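Local coordinates for uncharacterized protein AsqI (Emericella nidulans, PDB 5YY3) that catalyses the zinc-dependent conversion of 4'-methoxycyclopenin into 4'-methoxyviridicatin, with release of methyl isocyanate, in aspoquinolone biosynthesis, at residues L528-N540 against Y548-M562. Numbering follows the deposited sequence.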
# COMPACT_ATOMS: atom_id res chain seq x y z
N LEU A 528 -4.12 24.79 31.08
CA LEU A 528 -3.38 24.83 29.81
C LEU A 528 -2.60 23.54 29.60
O LEU A 528 -2.28 22.82 30.58
CB LEU A 528 -2.43 26.03 29.77
CG LEU A 528 -3.04 27.41 30.09
CD1 LEU A 528 -2.00 28.51 29.95
CD2 LEU A 528 -4.27 27.70 29.23
N ASP A 529 -2.30 23.24 28.33
CA ASP A 529 -1.45 22.10 27.97
C ASP A 529 -0.09 22.19 28.68
O ASP A 529 0.46 21.18 29.15
CB ASP A 529 -1.25 22.03 26.45
CG ASP A 529 -0.85 23.37 25.81
OD1 ASP A 529 -0.81 24.40 26.51
OD2 ASP A 529 -0.61 23.41 24.58
N THR A 530 0.43 23.41 28.74
CA THR A 530 1.80 23.65 29.18
C THR A 530 1.92 23.63 30.70
O THR A 530 3.02 23.76 31.23
CB THR A 530 2.33 25.00 28.62
OG1 THR A 530 1.33 26.01 28.77
CG2 THR A 530 2.66 24.88 27.12
N ASP A 531 0.79 23.48 31.39
CA ASP A 531 0.80 23.39 32.85
C ASP A 531 0.57 21.95 33.32
O ASP A 531 0.58 21.68 34.52
CB ASP A 531 -0.26 24.33 33.45
CG ASP A 531 0.09 25.81 33.29
OD1 ASP A 531 1.31 26.15 33.27
OD2 ASP A 531 -0.84 26.65 33.17
N SER A 532 0.37 21.04 32.38
CA SER A 532 0.05 19.65 32.69
C SER A 532 1.04 18.98 33.65
O SER A 532 2.25 19.06 33.47
CB SER A 532 -0.01 18.84 31.39
OG SER A 532 -0.15 17.46 31.67
N SER A 533 0.51 18.31 34.67
CA SER A 533 1.35 17.59 35.63
C SER A 533 2.16 16.47 34.97
O SER A 533 3.16 16.00 35.53
CB SER A 533 0.48 17.00 36.73
OG SER A 533 -0.34 15.98 36.20
N VAL A 534 1.73 16.05 33.79
CA VAL A 534 2.31 14.93 33.06
C VAL A 534 3.48 15.37 32.15
O VAL A 534 4.35 14.58 31.80
CB VAL A 534 1.19 14.24 32.23
CG1 VAL A 534 1.74 13.38 31.10
CG2 VAL A 534 0.26 13.45 33.15
N ALA A 535 3.51 16.65 31.83
CA ALA A 535 4.36 17.14 30.76
C ALA A 535 5.75 17.58 31.20
O ALA A 535 5.93 18.13 32.28
CB ALA A 535 3.66 18.30 30.05
N ARG A 536 6.72 17.34 30.33
CA ARG A 536 8.08 17.86 30.45
C ARG A 536 8.07 19.37 30.16
O ARG A 536 7.56 19.80 29.13
CB ARG A 536 9.00 17.08 29.50
CG ARG A 536 10.30 17.70 29.07
CD ARG A 536 11.01 16.71 28.15
NE ARG A 536 12.03 17.29 27.27
CZ ARG A 536 13.31 16.97 27.34
NH1 ARG A 536 13.71 16.08 28.25
NH2 ARG A 536 14.20 17.51 26.51
N LYS A 537 8.59 20.18 31.08
CA LYS A 537 8.43 21.63 30.93
C LYS A 537 9.58 22.26 30.17
O LYS A 537 10.33 23.07 30.70
CB LYS A 537 8.29 22.29 32.30
CG LYS A 537 6.85 22.49 32.68
CD LYS A 537 6.14 21.20 32.87
CE LYS A 537 4.79 21.39 33.51
NZ LYS A 537 4.40 20.11 34.17
N MET A 538 9.69 21.88 28.91
CA MET A 538 10.73 22.40 28.05
C MET A 538 10.13 22.61 26.68
O MET A 538 9.14 21.97 26.34
CB MET A 538 11.92 21.42 27.99
CG MET A 538 12.43 20.97 29.35
SD MET A 538 13.80 19.80 29.31
CE MET A 538 15.19 20.93 29.47
N GLY A 539 10.72 23.51 25.90
CA GLY A 539 10.39 23.60 24.50
C GLY A 539 11.07 22.45 23.78
O GLY A 539 11.73 21.62 24.43
N ASN A 540 10.92 22.38 22.46
CA ASN A 540 11.60 21.37 21.65
C ASN A 540 13.11 21.39 21.85
O ASN A 540 13.71 22.46 21.98
CB ASN A 540 11.30 21.57 20.17
CG ASN A 540 10.01 20.92 19.75
OD1 ASN A 540 9.34 20.25 20.55
ND2 ASN A 540 9.63 21.14 18.49
N TYR A 548 8.90 27.84 34.16
CA TYR A 548 9.12 26.60 34.90
C TYR A 548 10.58 26.37 35.27
O TYR A 548 11.06 25.24 35.25
CB TYR A 548 8.57 25.43 34.11
CG TYR A 548 7.07 25.30 34.24
CD1 TYR A 548 6.51 24.71 35.37
CD2 TYR A 548 6.21 25.78 33.25
CE1 TYR A 548 5.14 24.59 35.52
CE2 TYR A 548 4.83 25.66 33.38
CZ TYR A 548 4.30 25.07 34.53
OH TYR A 548 2.93 24.94 34.70
N ALA A 549 11.26 27.46 35.63
CA ALA A 549 12.65 27.41 36.05
C ALA A 549 12.88 26.44 37.22
O ALA A 549 13.95 25.85 37.34
CB ALA A 549 13.14 28.82 36.42
N SER A 550 11.88 26.24 38.08
CA SER A 550 12.06 25.34 39.21
C SER A 550 11.79 23.89 38.82
O SER A 550 12.73 23.09 38.77
CB SER A 550 11.17 25.75 40.40
OG SER A 550 9.81 25.92 40.03
N ALA A 551 10.54 23.56 38.52
CA ALA A 551 10.13 22.17 38.27
C ALA A 551 10.07 21.85 36.77
O ALA A 551 9.01 21.90 36.15
CB ALA A 551 8.79 21.89 38.93
N VAL A 552 11.22 21.51 36.20
CA VAL A 552 11.37 21.31 34.76
C VAL A 552 10.77 19.98 34.29
O VAL A 552 10.30 19.87 33.15
CB VAL A 552 12.86 21.38 34.38
CG1 VAL A 552 13.07 21.14 32.90
CG2 VAL A 552 13.44 22.73 34.79
N PHE A 553 10.77 18.98 35.18
CA PHE A 553 10.28 17.64 34.88
C PHE A 553 10.92 17.12 33.59
O PHE A 553 10.23 16.72 32.65
CB PHE A 553 8.74 17.63 34.83
CG PHE A 553 8.12 16.26 35.03
CD1 PHE A 553 8.92 15.18 35.38
CD2 PHE A 553 6.74 16.09 34.99
CE1 PHE A 553 8.37 13.94 35.60
CE2 PHE A 553 6.18 14.84 35.23
CZ PHE A 553 7.00 13.76 35.53
N ARG A 554 12.25 17.13 33.56
CA ARG A 554 12.99 16.76 32.36
C ARG A 554 12.61 15.36 31.89
O ARG A 554 12.56 15.10 30.69
CB ARG A 554 14.50 16.85 32.60
CG ARG A 554 15.36 16.58 31.36
CD ARG A 554 16.85 16.60 31.71
NE ARG A 554 17.68 15.97 30.69
CZ ARG A 554 19.01 15.93 30.74
NH1 ARG A 554 19.64 16.46 31.78
NH2 ARG A 554 19.70 15.35 29.76
N HIS A 555 12.32 14.48 32.84
CA HIS A 555 11.95 13.10 32.53
C HIS A 555 10.43 12.89 32.42
O HIS A 555 9.95 11.76 32.43
CB HIS A 555 12.51 12.15 33.58
CG HIS A 555 12.10 12.49 34.99
ND1 HIS A 555 12.33 13.73 35.54
CD2 HIS A 555 11.48 11.76 35.94
CE1 HIS A 555 11.87 13.74 36.78
NE2 HIS A 555 11.35 12.56 37.05
N GLY A 556 9.68 13.99 32.31
CA GLY A 556 8.26 13.89 32.00
C GLY A 556 7.98 13.63 30.51
O GLY A 556 8.89 13.40 29.70
N TRP A 557 6.71 13.66 30.15
CA TRP A 557 6.31 13.42 28.77
C TRP A 557 6.50 14.68 27.90
O TRP A 557 6.10 15.76 28.30
CB TRP A 557 4.86 12.94 28.71
CG TRP A 557 4.60 12.32 27.40
CD1 TRP A 557 3.84 12.83 26.38
CD2 TRP A 557 5.15 11.10 26.92
NE1 TRP A 557 3.85 11.97 25.31
CE2 TRP A 557 4.66 10.90 25.61
CE3 TRP A 557 6.00 10.13 27.48
CZ2 TRP A 557 5.01 9.78 24.83
CZ3 TRP A 557 6.33 9.01 26.72
CH2 TRP A 557 5.84 8.85 25.41
N PRO A 558 7.13 14.53 26.73
CA PRO A 558 7.37 15.72 25.88
C PRO A 558 6.06 16.46 25.50
O PRO A 558 5.08 15.81 25.12
CB PRO A 558 8.05 15.12 24.63
CG PRO A 558 8.64 13.81 25.10
CD PRO A 558 7.71 13.30 26.15
N GLN A 559 6.06 17.78 25.62
CA GLN A 559 4.87 18.58 25.29
C GLN A 559 4.40 18.36 23.84
O GLN A 559 3.20 18.27 23.57
CB GLN A 559 5.15 20.07 25.54
CG GLN A 559 3.96 21.00 25.28
CD GLN A 559 2.75 20.62 26.12
OE1 GLN A 559 2.78 20.66 27.35
NE2 GLN A 559 1.68 20.22 25.44
N ASN A 560 5.35 18.24 22.91
CA ASN A 560 5.03 18.02 21.51
C ASN A 560 4.39 16.66 21.22
O ASN A 560 3.81 16.47 20.15
CB ASN A 560 6.27 18.16 20.64
CG ASN A 560 7.26 17.04 20.89
OD1 ASN A 560 7.64 16.79 22.02
ND2 ASN A 560 7.67 16.36 19.82
N LEU A 561 4.48 15.72 22.17
CA LEU A 561 3.87 14.40 21.99
C LEU A 561 2.66 14.21 22.88
O LEU A 561 2.16 13.09 23.00
CB LEU A 561 4.87 13.27 22.28
CG LEU A 561 6.17 13.28 21.48
CD1 LEU A 561 7.00 12.05 21.82
CD2 LEU A 561 5.87 13.34 19.99
N MET A 562 2.20 15.27 23.54
CA MET A 562 1.11 15.13 24.51
C MET A 562 -0.14 14.62 23.84
O MET A 562 -0.87 13.81 24.41
CB MET A 562 0.83 16.46 25.21
CG MET A 562 1.80 16.75 26.35
SD MET A 562 1.51 15.67 27.76
CE MET A 562 -0.09 16.28 28.31
O HOH W 1 8.33 18.97 26.81
O HOH W 2 6.45 20.13 36.46
O HOH W 3 9.01 18.58 23.06
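Backbone hydrogen bonds join Val534-Lys537 to Val552-Trp557. Trp557 N donates to Val534 O at 3.0 Å, and Arg536 N donates back to Trp557 O at 2.6 Å. This pair makes a single beta bridge between Ala535 and Trp557. Further along, Lys537 N reaches Val552 O at 2.7 Å.

The Arg536 chain is extended from CG to NE. Arg536 NH1 donates a hydrogen bond to Arg554 O at 2.9 Å, near the guanidinium plane. Met538 SD covers one guanidinium face. Arg536 and Arg554 run side by side, and both form salt bridges to Asp184 of helix 180-193, which probably offsets their like charges. Arg536 NH2 also pairs with Asp181, and Arg554 NH2 with Pro139 O.

Both segments belong to the long loop between strands 523-528 and 571-580 of the hemocyanin Ig-like domain. The loop packs on helices 180-193 and 210-231, which carry the zinc ligands His186, His190 and His218. The Trp557 side chain lies about 7 Å from that of His186.

Lys537 lies across one face of the Tyr548 ring, its CG 3.4 Å from the centroid in a CH-pi contact. A bend at chi2 (65°) carries NZ back to hydrogen-bond Ala535 O and, at a very short distance, Ser532 O. Tyr548 OH donates a very short hydrogen bond (2.5 Å) to Asp531 OD1, which lies at the ring edge; carboxylate and ring planes are 57° apart.

Val534 CG1 touches Trp557 CB and Met562 SD, and Met538 CG meets Val552 CG1 at 3.6 Å. One water accepts from Gln559 N near Arg536 O and Met538 O; another lies between Asn540 OD1 and Asn560 OD1. Asn560 ND2 bonds Asp179.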